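Local atomic coordinates of DUF4848 domain-containing protein (Bacteroides thetaiotaomicron, PDB entry 4LB8), a protein that is of unknown function but is probably an exported lipoprotein, with a helix-rich N-terminal part and a beta-rich C-terminal part. Residues K61-L66 with D100-N105; I65-A70 with L112-R117; R179-Y184 with I271-R276; H193-S198 with G252-K257. One frame throughout, in Å; residues are numbered along the deposited sequence.

Contact 1 (K61-L66 with D100-N105); sequences KSQMIL and DVFMFN
Phe-102 pushes its ring toward the first turn of helix 63-80, and Leu-66 and Gln-63 receive it. The far corner of the ring meets the helix backbone: CZ lies 3.5 Å from Gln-63 O, which sits at the ring edge, close to the ring plane. CG of Phe-102 stands opposite its own carbonyl carbon (chi1 -62°), a turn that carries the ring out to the helix. Leu-66 flanks it, side chain and ring sliding past each other in opposite directions, with CD2 3.8 Å from CE2 in an oblique approach. The same methyl of Leu-66 meets Val-101 tip to tip, CD2 to CG1 at 3.8 Å, so one leucine branch packs against two consecutive residues. Val-101 CG1 also lies above one face of the Phe-102 ring, offset toward the rim.

Gln-63 stretches out beyond CG and passes at a slant across Val-101, NE2 coming to 3.8 Å from CG1; its amide plane is almost perpendicular to the Phe-102 ring. No direct hydrogen bond joins the segments. A water does so instead, donating to Gln-63 OE1 at 3.0 Å and to Val-101 O at 2.8 Å. The other end of that amide, NE2, is bonded to Asn-128 O, so both ends of the group are held.

The contact thus sets the chain leaving helix 84-98 against the start of helix 63-80. Tyr-98 of helix 84-98 touches Leu-66 as well, while helix 48-57 packs on Met-64 and Ile-65.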
loop_
_atom_site.group_PDB
_atom_site.type_symbol
_atom_site.label_atom_id
_atom_site.label_comp_id
_atom_site.label_asym_id
_atom_site.label_seq_id
_atom_site.Cartn_x
_atom_site.Cartn_y
_atom_site.Cartn_z
ATOM N N LYS A 61 4.542 38.845 -5.767
ATOM C CA LYS A 61 4.508 37.470 -6.260
ATOM C C LYS A 61 5.128 36.581 -5.185
ATOM O O LYS A 61 6.319 36.708 -4.877
ATOM C CB LYS A 61 5.224 37.322 -7.622
ATOM C CG LYS A 61 5.190 35.904 -8.195
ATOM C CD LYS A 61 5.133 35.921 -9.718
ATOM C CE LYS A 61 5.564 34.611 -10.335
ATOM N NZ LYS A 61 7.046 34.480 -10.378
ATOM N N SER A 62 4.300 35.763 -4.546
ATOM C CA SER A 62 4.781 34.856 -3.519
ATOM C C SER A 62 4.933 33.477 -4.122
ATOM O O SER A 62 4.548 33.262 -5.282
ATOM C CB SER A 62 3.845 34.834 -2.314
ATOM O OG SER A 62 2.480 34.722 -2.678
ATOM N N GLN A 63 5.516 32.539 -3.340
ATOM C CA GLN A 63 5.714 31.153 -3.738
ATOM C C GLN A 63 4.399 30.502 -4.100
ATOM O O GLN A 63 4.381 29.645 -4.990
ATOM C CB GLN A 63 6.409 30.379 -2.644
ATOM C CG GLN A 63 7.897 30.452 -2.829
ATOM C CD GLN A 63 8.631 29.549 -1.912
ATOM O OE1 GLN A 63 8.147 28.461 -1.543
ATOM N NE2 GLN A 63 9.850 29.952 -1.595
HETATM N N MSE A 64 3.292 30.955 -3.469
HETATM C CA MSE A 64 1.958 30.479 -3.783
HETATM C C MSE A 64 1.580 30.816 -5.251
HETATM O O MSE A 64 1.085 29.932 -5.951
HETATM C CB MSE A 64 0.933 31.055 -2.807
HETATM C CG MSE A 64 -0.411 30.361 -2.912
HETATM SE SE MSE A 64 -1.892 31.453 -3.595
HETATM C CE MSE A 64 -1.357 31.982 -5.146
ATOM N N ILE A 65 1.818 32.076 -5.712
ATOM C CA ILE A 65 1.505 32.521 -7.087
ATOM C C ILE A 65 2.338 31.703 -8.080
ATOM O O ILE A 65 1.808 31.278 -9.113
ATOM C CB ILE A 65 1.685 34.069 -7.289
ATOM C CG1 ILE A 65 0.878 34.922 -6.255
ATOM C CG2 ILE A 65 1.453 34.518 -8.754
ATOM C CD1 ILE A 65 -0.705 34.973 -6.395
ATOM N N LEU A 66 3.610 31.433 -7.737
ATOM C CA LEU A 66 4.494 30.598 -8.548
ATOM C C LEU A 66 3.954 29.158 -8.644
ATOM O O LEU A 66 4.044 28.579 -9.711
ATOM C CB LEU A 66 5.926 30.606 -7.978
ATOM C CG LEU A 66 7.014 30.086 -8.908
ATOM C CD1 LEU A 66 7.208 31.011 -10.098
ATOM C CD2 LEU A 66 8.307 29.885 -8.150
ATOM N N ASP A 100 14.478 24.792 -8.508
ATOM C CA ASP A 100 15.285 25.491 -7.516
ATOM C C ASP A 100 14.398 26.009 -6.365
ATOM O O ASP A 100 14.639 25.630 -5.205
ATOM C CB ASP A 100 16.097 26.603 -8.175
ATOM C CG ASP A 100 17.270 26.007 -8.923
ATOM O OD1 ASP A 100 17.045 25.409 -10.010
ATOM O OD2 ASP A 100 18.389 26.016 -8.370
ATOM N N VAL A 101 13.352 26.822 -6.679
ATOM C CA VAL A 101 12.380 27.301 -5.682
ATOM C C VAL A 101 11.610 26.067 -5.139
ATOM O O VAL A 101 11.406 25.931 -3.921
ATOM C CB VAL A 101 11.412 28.366 -6.269
ATOM C CG1 VAL A 101 10.458 28.888 -5.211
ATOM C CG2 VAL A 101 12.176 29.522 -6.896
ATOM N N PHE A 102 11.233 25.143 -6.061
ATOM C CA PHE A 102 10.494 23.938 -5.732
ATOM C C PHE A 102 11.346 22.700 -5.831
ATOM O O PHE A 102 12.459 22.715 -6.328
ATOM C CB PHE A 102 9.219 23.802 -6.585
ATOM C CG PHE A 102 8.254 24.935 -6.368
ATOM C CD1 PHE A 102 7.990 25.412 -5.086
ATOM C CD2 PHE A 102 7.611 25.537 -7.447
ATOM C CE1 PHE A 102 7.079 26.461 -4.883
ATOM C CE2 PHE A 102 6.718 26.597 -7.250
ATOM C CZ PHE A 102 6.446 27.041 -5.967
HETATM N N MSE A 103 10.779 21.616 -5.363
HETATM C CA MSE A 103 11.367 20.302 -5.157
HETATM C C MSE A 103 10.535 19.249 -5.898
HETATM O O MSE A 103 9.308 19.322 -5.895
HETATM C CB MSE A 103 11.271 20.152 -3.636
HETATM C CG MSE A 103 11.753 18.915 -3.050
HETATM SE SE MSE A 103 11.449 19.090 -1.153
HETATM C CE MSE A 103 9.604 18.810 -0.969
ATOM N N PHE A 104 11.187 18.283 -6.541
ATOM C CA PHE A 104 10.486 17.226 -7.283
ATOM C C PHE A 104 10.583 15.901 -6.527
ATOM O O PHE A 104 11.433 15.770 -5.635
ATOM C CB PHE A 104 10.997 17.120 -8.743
ATOM C CG PHE A 104 10.476 18.267 -9.590
ATOM C CD1 PHE A 104 9.200 18.213 -10.154
ATOM C CD2 PHE A 104 11.198 19.455 -9.704
ATOM C CE1 PHE A 104 8.693 19.296 -10.880
ATOM C CE2 PHE A 104 10.672 20.555 -10.404
ATOM C CZ PHE A 104 9.428 20.463 -10.995
ATOM N N ASN A 105 9.665 14.969 -6.812
ATOM C CA ASN A 105 9.581 13.674 -6.141
ATOM C C ASN A 105 10.714 12.765 -6.590
ATOM O O ASN A 105 10.775 12.360 -7.763
ATOM C CB ASN A 105 8.220 13.015 -6.403
ATOM C CG ASN A 105 7.865 11.850 -5.511
ATOM O OD1 ASN A 105 8.706 11.118 -5.011
ATOM N ND2 ASN A 105 6.588 11.609 -5.347
HETATM O O HOH W 1 9.680 25.884 -1.777
#

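Contact 2 (I65-A70 with L112-R117); sequences ILMQEA and LSPYSR
Met-67, a selenomethionine, reaches out from helix 63-80 to the backbone of Pro-114, Tyr-115 and Ser-116. Its CG points away from the backbone N (chi1 -172°), and two further bends in the chain bring the selenium and the terminal methyl to the loop. SE passes Pro-114 O at 3.9 Å and stays 4.2 Å from Pro-114 CG. CE goes further and settles over the flat peptide between Tyr-115 and Ser-116, 3.7 Å from Tyr-115 C and 3.4 Å from Ser-116 N. Against this loop the methyl meets mainly main-chain atoms; the ring of Phe-102 touches it as well.

The arrangement is a helix flank packed on an extended loop, the loop running between helix 84-98 and strand 132-135. It also lies at the dimer interface: Arg-208 of the second subunit hydrogen-bonds to Pro-114 O and makes a cation-pi contact with Tyr-115, and Asn-254 of that subunit packs on Met-67.

One turn further along the helix comes Ala-70, whose N is bonded to Leu-66 O at 2.8 Å. Its methyl points at the proline ring, CB to Pro-114 CG at 3.9 Å. This is where the two backbones are nearest, with the alpha carbons of Ala-70 and Pro-114 7.4 Å apart, consistent with the small side chain. Tyr-94 of helix 84-98 touches the same proline and binds Ala-70 O through its hydroxyl.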
loop_
_atom_site.group_PDB
_atom_site.type_symbol
_atom_site.label_atom_id
_atom_site.label_comp_id
_atom_site.label_asym_id
_atom_site.label_seq_id
_atom_site.Cartn_x
_atom_site.Cartn_y
_atom_site.Cartn_z
ATOM N N ILE A 65 1.818 32.076 -5.712
ATOM C CA ILE A 65 1.505 32.521 -7.087
ATOM C C ILE A 65 2.338 31.703 -8.080
ATOM O O ILE A 65 1.808 31.278 -9.113
ATOM C CB ILE A 65 1.685 34.069 -7.289
ATOM C CG1 ILE A 65 0.878 34.922 -6.255
ATOM C CG2 ILE A 65 1.453 34.518 -8.754
ATOM C CD1 ILE A 65 -0.705 34.973 -6.395
ATOM N N LEU A 66 3.610 31.433 -7.737
ATOM C CA LEU A 66 4.494 30.598 -8.548
ATOM C C LEU A 66 3.954 29.158 -8.644
ATOM O O LEU A 66 4.044 28.579 -9.711
ATOM C CB LEU A 66 5.926 30.606 -7.978
ATOM C CG LEU A 66 7.014 30.086 -8.908
ATOM C CD1 LEU A 66 7.208 31.011 -10.098
ATOM C CD2 LEU A 66 8.307 29.885 -8.150
HETATM N N MSE A 67 3.392 28.596 -7.553
HETATM C CA MSE A 67 2.801 27.250 -7.500
HETATM C C MSE A 67 1.567 27.192 -8.401
HETATM O O MSE A 67 1.402 26.220 -9.141
HETATM C CB MSE A 67 2.452 26.852 -6.055
HETATM C CG MSE A 67 2.022 25.383 -5.895
HETATM SE SE MSE A 67 3.373 24.090 -6.448
HETATM C CE MSE A 67 4.292 23.822 -4.730
ATOM N N GLN A 68 0.731 28.244 -8.384
ATOM C CA GLN A 68 -0.416 28.352 -9.292
ATOM C C GLN A 68 0.080 28.248 -10.750
ATOM O O GLN A 68 -0.432 27.439 -11.529
ATOM C CB GLN A 68 -1.160 29.689 -9.096
ATOM C CG GLN A 68 -1.904 29.849 -7.799
ATOM C CD GLN A 68 -3.317 29.322 -7.857
ATOM O OE1 GLN A 68 -3.648 28.327 -7.197
ATOM N NE2 GLN A 68 -4.198 30.008 -8.601
ATOM N N GLU A 69 1.106 29.051 -11.089
ATOM C CA GLU A 69 1.724 29.110 -12.408
ATOM C C GLU A 69 2.339 27.770 -12.808
ATOM O O GLU A 69 2.130 27.315 -13.937
ATOM C CB GLU A 69 2.808 30.192 -12.428
ATOM C CG GLU A 69 2.281 31.612 -12.391
ATOM C CD GLU A 69 3.349 32.684 -12.487
ATOM O OE1 GLU A 69 4.541 32.334 -12.666
ATOM O OE2 GLU A 69 2.989 33.882 -12.396
ATOM N N ALA A 70 3.104 27.146 -11.875
ATOM C CA ALA A 70 3.816 25.891 -12.084
ATOM C C ALA A 70 2.841 24.782 -12.433
ATOM O O ALA A 70 3.061 24.083 -13.426
ATOM C CB ALA A 70 4.622 25.534 -10.840
ATOM N N LEU A 112 4.790 13.835 -11.268
ATOM C CA LEU A 112 5.299 14.949 -12.051
ATOM C C LEU A 112 5.302 16.281 -11.379
ATOM O O LEU A 112 6.003 17.175 -11.860
ATOM C CB LEU A 112 4.431 15.096 -13.307
ATOM C CG LEU A 112 4.284 13.902 -14.187
ATOM C CD1 LEU A 112 3.408 14.241 -15.328
ATOM C CD2 LEU A 112 5.641 13.396 -14.671
ATOM N N SER A 113 4.448 16.464 -10.353
ATOM C CA SER A 113 4.189 17.747 -9.677
ATOM C C SER A 113 5.341 18.335 -8.881
ATOM O O SER A 113 5.990 17.617 -8.116
ATOM C CB SER A 113 2.989 17.614 -8.750
ATOM O OG SER A 113 1.813 17.608 -9.534
ATOM N N PRO A 114 5.564 19.668 -8.984
ATOM C CA PRO A 114 6.575 20.303 -8.110
ATOM C C PRO A 114 6.016 20.433 -6.703
ATOM O O PRO A 114 4.799 20.479 -6.535
ATOM C CB PRO A 114 6.802 21.680 -8.753
ATOM C CG PRO A 114 5.524 22.001 -9.438
ATOM C CD PRO A 114 4.848 20.675 -9.804
ATOM N N TYR A 115 6.889 20.489 -5.704
ATOM C CA TYR A 115 6.512 20.611 -4.291
ATOM C C TYR A 115 7.172 21.789 -3.614
ATOM O O TYR A 115 8.305 22.154 -3.965
ATOM C CB TYR A 115 6.910 19.342 -3.529
ATOM C CG TYR A 115 6.035 18.157 -3.843
ATOM C CD1 TYR A 115 4.884 17.901 -3.103
ATOM C CD2 TYR A 115 6.354 17.282 -4.886
ATOM C CE1 TYR A 115 4.083 16.794 -3.370
ATOM C CE2 TYR A 115 5.541 16.190 -5.183
ATOM C CZ TYR A 115 4.410 15.947 -4.418
ATOM O OH TYR A 115 3.592 14.879 -4.690
ATOM N N SER A 116 6.493 22.343 -2.585
ATOM C CA SER A 116 7.072 23.397 -1.737
ATOM C C SER A 116 8.173 22.741 -0.907
ATOM O O SER A 116 8.061 21.564 -0.564
ATOM C CB SER A 116 5.998 24.009 -0.836
ATOM O OG SER A 116 6.276 25.316 -0.354
ATOM N N ARG A 117 9.246 23.478 -0.619
ATOM C CA ARG A 117 10.349 23.003 0.224
ATOM C C ARG A 117 10.013 23.299 1.692
ATOM O O ARG A 117 10.637 22.742 2.565
ATOM C CB ARG A 117 11.679 23.650 -0.188
ATOM C CG ARG A 117 12.204 23.092 -1.502
ATOM C CD ARG A 117 13.499 23.765 -1.938
ATOM N NE ARG A 117 14.002 23.260 -3.224
ATOM C CZ ARG A 117 14.743 22.165 -3.360
ATOM N NH1 ARG A 117 15.070 21.435 -2.298
ATOM N NH2 ARG A 117 15.141 21.772 -4.565
#

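Contact 3 (R179-Y184 with I271-R276); sequences RKVGLY and IEIWSR
Val-181, Leu-183, Ile-271 and Ile-273 supply the apolar part of this contact, all directed into the space between two strands that share no hydrogen bond. Val-181 CG2 lies 3.8 Å from Ile-273 CG1 and also reaches Ser-275 CB, while its other methyl, CG1, rests against Trp-274 CA at 3.9 Å. Ile-273, with CG1 swung opposite its backbone N (chi1 -171°), wedges that carbon between Val-181 and Leu-183, 3.9 Å from Leu-183 CB. Further along, Ile-271 CD1 meets Leu-183 CD2 at 3.9 Å. With an alanine at Val-181, both methyl branches are gone, which would probably leave a gap beside Ile-273 CG1 and the Trp-274 backbone.

The polar link runs through a water, which donates to Lys-180 O at 3.0 Å and lies 2.6 Å from Ser-275 OG. That hydroxyl is also bonded by Val-278 N.

The two strands run roughly antiparallel, at 149°, yet belong to different sheets. Their axes approach to 6.4 Å, less than the usual ten or so for stacked sheets, consistent with sheets that draw together here. Packing of this kind, apolar side chains interleaved between facing antiparallel sheets, is that of a beta-sandwich core.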
loop_
_atom_site.group_PDB
_atom_site.type_symbol
_atom_site.label_atom_id
_atom_site.label_comp_id
_atom_site.label_asym_id
_atom_site.label_seq_id
_atom_site.Cartn_x
_atom_site.Cartn_y
_atom_site.Cartn_z
ATOM N N ARG A 179 -8.715 -8.046 5.936
ATOM C CA ARG A 179 -8.672 -9.171 4.999
ATOM C C ARG A 179 -7.462 -9.044 4.036
ATOM O O ARG A 179 -7.172 -7.941 3.581
ATOM C CB ARG A 179 -9.975 -9.275 4.185
ATOM C CG ARG A 179 -11.268 -9.478 4.973
ATOM C CD ARG A 179 -11.356 -10.820 5.669
ATOM N NE ARG A 179 -12.598 -10.967 6.429
ATOM C CZ ARG A 179 -12.756 -10.598 7.699
ATOM N NH1 ARG A 179 -11.751 -10.044 8.368
ATOM N NH2 ARG A 179 -13.922 -10.763 8.304
ATOM N N LYS A 180 -6.776 -10.167 3.738
ATOM C CA LYS A 180 -5.641 -10.301 2.794
ATOM C C LYS A 180 -5.926 -11.390 1.769
ATOM O O LYS A 180 -6.520 -12.412 2.119
ATOM C CB LYS A 180 -4.311 -10.725 3.491
ATOM C CG LYS A 180 -3.681 -9.782 4.461
ATOM C CD LYS A 180 -2.590 -10.466 5.311
ATOM C CE LYS A 180 -1.260 -10.659 4.621
ATOM N NZ LYS A 180 -0.209 -11.101 5.576
ATOM N N VAL A 181 -5.397 -11.237 0.555
ATOM C CA VAL A 181 -5.478 -12.282 -0.467
ATOM C C VAL A 181 -4.192 -12.240 -1.335
ATOM O O VAL A 181 -3.648 -11.179 -1.598
ATOM C CB VAL A 181 -6.800 -12.246 -1.293
ATOM C CG1 VAL A 181 -6.886 -11.025 -2.196
ATOM C CG2 VAL A 181 -7.016 -13.549 -2.070
ATOM N N GLY A 182 -3.713 -13.402 -1.727
ATOM C CA GLY A 182 -2.541 -13.525 -2.576
ATOM C C GLY A 182 -2.610 -14.680 -3.558
ATOM O O GLY A 182 -3.332 -15.653 -3.338
ATOM N N LEU A 183 -1.870 -14.536 -4.665
ATOM C CA LEU A 183 -1.653 -15.536 -5.697
ATOM C C LEU A 183 -0.161 -15.478 -6.061
ATOM O O LEU A 183 0.315 -14.485 -6.631
ATOM C CB LEU A 183 -2.564 -15.349 -6.919
ATOM C CG LEU A 183 -2.434 -16.403 -8.046
ATOM C CD1 LEU A 183 -2.602 -17.808 -7.538
ATOM C CD2 LEU A 183 -3.413 -16.107 -9.156
ATOM N N TYR A 184 0.571 -16.530 -5.649
ATOM C CA TYR A 184 2.004 -16.671 -5.818
ATOM C C TYR A 184 2.270 -17.807 -6.791
ATOM O O TYR A 184 1.718 -18.894 -6.620
ATOM C CB TYR A 184 2.694 -16.866 -4.434
ATOM C CG TYR A 184 2.437 -15.671 -3.534
ATOM C CD1 TYR A 184 3.251 -14.538 -3.597
ATOM C CD2 TYR A 184 1.289 -15.604 -2.736
ATOM C CE1 TYR A 184 2.944 -13.377 -2.879
ATOM C CE2 TYR A 184 0.972 -14.446 -2.016
ATOM C CZ TYR A 184 1.806 -13.339 -2.087
ATOM O OH TYR A 184 1.535 -12.212 -1.353
ATOM N N ILE A 271 -1.820 -11.655 -14.059
ATOM C CA ILE A 271 -2.750 -12.268 -13.108
ATOM C C ILE A 271 -3.347 -11.153 -12.231
ATOM O O ILE A 271 -2.675 -10.143 -11.939
ATOM C CB ILE A 271 -2.157 -13.412 -12.250
ATOM C CG1 ILE A 271 -0.858 -12.965 -11.511
ATOM C CG2 ILE A 271 -1.966 -14.679 -13.107
ATOM C CD1 ILE A 271 -0.488 -13.728 -10.211
ATOM N N GLU A 272 -4.624 -11.339 -11.864
ATOM C CA GLU A 272 -5.419 -10.494 -10.973
ATOM C C GLU A 272 -6.084 -11.406 -9.952
ATOM O O GLU A 272 -6.641 -12.443 -10.342
ATOM C CB GLU A 272 -6.477 -9.693 -11.746
ATOM C CG GLU A 272 -5.914 -8.659 -12.695
ATOM C CD GLU A 272 -6.932 -8.169 -13.698
ATOM O OE1 GLU A 272 -8.098 -7.957 -13.299
ATOM O OE2 GLU A 272 -6.575 -8.017 -14.887
ATOM N N ILE A 273 -6.019 -11.029 -8.650
ATOM C CA ILE A 273 -6.555 -11.817 -7.534
ATOM C C ILE A 273 -7.392 -10.951 -6.590
ATOM O O ILE A 273 -6.957 -9.863 -6.182
ATOM C CB ILE A 273 -5.384 -12.539 -6.761
ATOM C CG1 ILE A 273 -5.860 -13.566 -5.692
ATOM C CG2 ILE A 273 -4.389 -11.551 -6.147
ATOM C CD1 ILE A 273 -6.493 -14.934 -6.234
ATOM N N TRP A 274 -8.570 -11.474 -6.210
ATOM C CA TRP A 274 -9.460 -10.926 -5.185
ATOM C C TRP A 274 -10.182 -12.118 -4.506
ATOM O O TRP A 274 -9.871 -13.263 -4.826
ATOM C CB TRP A 274 -10.409 -9.823 -5.706
ATOM C CG TRP A 274 -11.503 -10.278 -6.635
ATOM C CD1 TRP A 274 -12.820 -10.458 -6.326
ATOM C CD2 TRP A 274 -11.384 -10.526 -8.046
ATOM N NE1 TRP A 274 -13.516 -10.875 -7.439
ATOM C CE2 TRP A 274 -12.666 -10.899 -8.515
ATOM C CE3 TRP A 274 -10.307 -10.492 -8.961
ATOM C CZ2 TRP A 274 -12.896 -11.273 -9.847
ATOM C CZ3 TRP A 274 -10.553 -10.813 -10.293
ATOM C CH2 TRP A 274 -11.832 -11.205 -10.720
ATOM N N SER A 275 -11.035 -11.868 -3.491
ATOM C CA SER A 275 -11.710 -12.959 -2.767
ATOM C C SER A 275 -13.094 -12.520 -2.337
ATOM O O SER A 275 -13.536 -11.443 -2.735
ATOM C CB SER A 275 -10.878 -13.410 -1.554
ATOM O OG SER A 275 -10.843 -12.465 -0.493
ATOM N N ARG A 276 -13.787 -13.349 -1.536
ATOM C CA ARG A 276 -15.085 -12.997 -0.962
ATOM C C ARG A 276 -14.932 -11.756 -0.040
ATOM O O ARG A 276 -15.772 -10.861 -0.073
ATOM C CB ARG A 276 -15.639 -14.188 -0.183
ATOM C CG ARG A 276 -17.106 -14.069 0.220
ATOM C CD ARG A 276 -17.585 -15.351 0.864
ATOM N NE ARG A 276 -16.732 -15.745 1.993
ATOM C CZ ARG A 276 -16.799 -16.923 2.608
ATOM N NH1 ARG A 276 -17.683 -17.831 2.222
ATOM N NH2 ARG A 276 -15.987 -17.193 3.626
HETATM O O HOH W 2 -9.443 -12.719 1.705
#

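Contact 4 (H193-S198 with G252-K257); sequences HANFTS and GGNVTK
Ala-194 to Thr-197 pair with Lys-257 to Asn-254 as neighbouring antiparallel strands, their axes at 165°, in regular alternation of hydrogen-bonded and non-hydrogen-bonded pairs. This is classic antiparallel beta-sheet, part of the sheet that also holds strand 179-188. Ala-194 and Lys-257 exchange two bonds, as do Phe-196 and Val-255; the Ala-194 N to Lys-257 O bond is short at 2.7 Å and nearly straight.

On one face lie Asn-195, Thr-197, Asn-254 and Thr-256. Asn-195 holds CG opposite its backbone N (chi1 -170°), which turns the amide across to the other strand. There ND2 donates to Asn-254 OD1 at 2.7 Å and to Val-255 O at 3.2 Å; both acceptors lie in the plane of the Asn-195 amide, so its rotation is fixed, whereas the Asn-254 amide is turned 52° from it. A leucine in place of Asn-195 would probably leave Asn-254 OD1 without this donor and its amide freer to turn. Arg-151 of the second subunit packs on Asn-195, and Glu-124 of that subunit bonds to Thr-256 OG1.

On the opposite face Phe-196 and Val-255 meet through their CB atoms at 4.1 Å, and the Phe-196 ring goes on to Leu-183 and Tyr-213. Just before strand 254-262 begins, Gly-253 O accepts a bond from Ser-198 N at 3.0 Å, and a beta carbon on Gly-253 would run into Ser-198 O. Val-255 O takes two donors: Phe-196 N within its carbonyl plane, Asn-195 ND2 from above it.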
loop_
_atom_site.group_PDB
_atom_site.type_symbol
_atom_site.label_atom_id
_atom_site.label_comp_id
_atom_site.label_asym_id
_atom_site.label_seq_id
_atom_site.Cartn_x
_atom_site.Cartn_y
_atom_site.Cartn_z
ATOM N N HIS A 193 3.390 -24.000 -10.183
ATOM C CA HIS A 193 2.828 -24.161 -8.845
ATOM C C HIS A 193 2.147 -22.870 -8.430
ATOM O O HIS A 193 2.735 -21.808 -8.592
ATOM C CB HIS A 193 3.962 -24.490 -7.850
ATOM C CG HIS A 193 4.473 -25.897 -7.931
ATOM N ND1 HIS A 193 5.175 -26.351 -9.029
ATOM C CD2 HIS A 193 4.413 -26.882 -7.014
ATOM C CE1 HIS A 193 5.462 -27.611 -8.764
ATOM N NE2 HIS A 193 5.029 -27.968 -7.557
ATOM N N ALA A 194 0.924 -22.936 -7.906
ATOM C CA ALA A 194 0.218 -21.748 -7.438
ATOM C C ALA A 194 -0.072 -21.879 -5.968
ATOM O O ALA A 194 -0.379 -22.981 -5.494
ATOM C CB ALA A 194 -1.088 -21.557 -8.204
ATOM N N ASN A 195 0.026 -20.768 -5.258
ATOM C CA ASN A 195 -0.297 -20.654 -3.851
ATOM C C ASN A 195 -1.337 -19.521 -3.704
ATOM O O ASN A 195 -1.069 -18.377 -4.067
ATOM C CB ASN A 195 0.972 -20.418 -3.001
ATOM C CG ASN A 195 0.823 -20.519 -1.486
ATOM O OD1 ASN A 195 1.693 -20.072 -0.740
ATOM N ND2 ASN A 195 -0.264 -21.076 -0.977
ATOM N N PHE A 196 -2.567 -19.901 -3.321
ATOM C CA PHE A 196 -3.702 -19.020 -3.048
ATOM C C PHE A 196 -3.731 -18.859 -1.560
ATOM O O PHE A 196 -3.748 -19.865 -0.846
ATOM C CB PHE A 196 -5.018 -19.602 -3.573
ATOM C CG PHE A 196 -5.193 -19.708 -5.067
ATOM C CD1 PHE A 196 -4.723 -20.814 -5.764
ATOM C CD2 PHE A 196 -5.925 -18.754 -5.767
ATOM C CE1 PHE A 196 -4.930 -20.939 -7.144
ATOM C CE2 PHE A 196 -6.137 -18.885 -7.156
ATOM C CZ PHE A 196 -5.642 -19.980 -7.831
ATOM N N THR A 197 -3.666 -17.606 -1.077
ATOM C CA THR A 197 -3.594 -17.316 0.361
ATOM C C THR A 197 -4.660 -16.302 0.829
ATOM O O THR A 197 -5.074 -15.422 0.070
ATOM C CB THR A 197 -2.181 -16.804 0.748
ATOM O OG1 THR A 197 -1.809 -15.737 -0.119
ATOM C CG2 THR A 197 -1.112 -17.893 0.713
ATOM N N SER A 198 -5.096 -16.440 2.090
ATOM C CA SER A 198 -6.058 -15.533 2.672
ATOM C C SER A 198 -5.940 -15.530 4.174
ATOM O O SER A 198 -5.817 -16.589 4.816
ATOM C CB SER A 198 -7.487 -15.857 2.244
ATOM O OG SER A 198 -8.078 -16.885 3.022
ATOM N N GLY A 252 -9.476 -23.203 2.247
ATOM C CA GLY A 252 -8.672 -22.649 3.334
ATOM C C GLY A 252 -7.836 -21.449 2.925
ATOM O O GLY A 252 -7.880 -21.018 1.766
ATOM N N GLY A 253 -7.072 -20.922 3.883
ATOM C CA GLY A 253 -6.229 -19.755 3.668
ATOM C C GLY A 253 -4.856 -20.056 3.106
ATOM O O GLY A 253 -4.038 -19.144 2.966
ATOM N N ASN A 254 -4.573 -21.338 2.820
ATOM C CA ASN A 254 -3.301 -21.751 2.229
ATOM C C ASN A 254 -3.533 -22.900 1.242
ATOM O O ASN A 254 -3.309 -24.062 1.565
ATOM C CB ASN A 254 -2.249 -22.120 3.289
ATOM C CG ASN A 254 -0.834 -22.116 2.742
ATOM O OD1 ASN A 254 -0.518 -21.480 1.725
ATOM N ND2 ASN A 254 0.050 -22.835 3.401
ATOM N N VAL A 255 -3.949 -22.564 0.029
ATOM C CA VAL A 255 -4.227 -23.569 -0.993
ATOM C C VAL A 255 -3.052 -23.706 -1.945
ATOM O O VAL A 255 -2.575 -22.705 -2.469
ATOM C CB VAL A 255 -5.523 -23.184 -1.736
ATOM C CG1 VAL A 255 -5.824 -24.131 -2.893
ATOM C CG2 VAL A 255 -6.691 -23.111 -0.760
ATOM N N THR A 256 -2.578 -24.939 -2.174
ATOM C CA THR A 256 -1.491 -25.147 -3.139
ATOM C C THR A 256 -2.034 -25.945 -4.313
ATOM O O THR A 256 -2.790 -26.902 -4.138
ATOM C CB THR A 256 -0.252 -25.761 -2.519
ATOM O OG1 THR A 256 -0.514 -27.112 -2.138
ATOM C CG2 THR A 256 0.303 -24.929 -1.358
ATOM N N LYS A 257 -1.704 -25.503 -5.517
ATOM C CA LYS A 257 -2.205 -26.120 -6.742
ATOM C C LYS A 257 -1.165 -26.168 -7.847
ATOM O O LYS A 257 -0.332 -25.284 -7.961
ATOM C CB LYS A 257 -3.409 -25.287 -7.280
ATOM C CG LYS A 257 -4.722 -25.391 -6.516
ATOM C CD LYS A 257 -5.640 -26.471 -7.093
ATOM C CE LYS A 257 -7.006 -26.432 -6.459
ATOM N NZ LYS A 257 -7.616 -27.782 -6.321
#

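How the contacts relate
The four contacts fall into two distant groups. Contacts 1 and 2, with centres 5 Å apart, start from the same stretch of helix 63-80 and lie among the helices of the N-terminal part; Met-103 O and Tyr-115 N tie their loop segments together. Contacts 3 and 4, 10 Å apart between centres, belong to the C-terminal beta part, where strands 179-188 and 191-201 are sheet neighbours; along the chain, contact 4 falls between the two halves of contact 3. Some 39 to 50 Å separate the centres of the two groups. The dimer brings them together: Met-67 of contact 2 packs on Asn-254 of contact 4 in the second subunit.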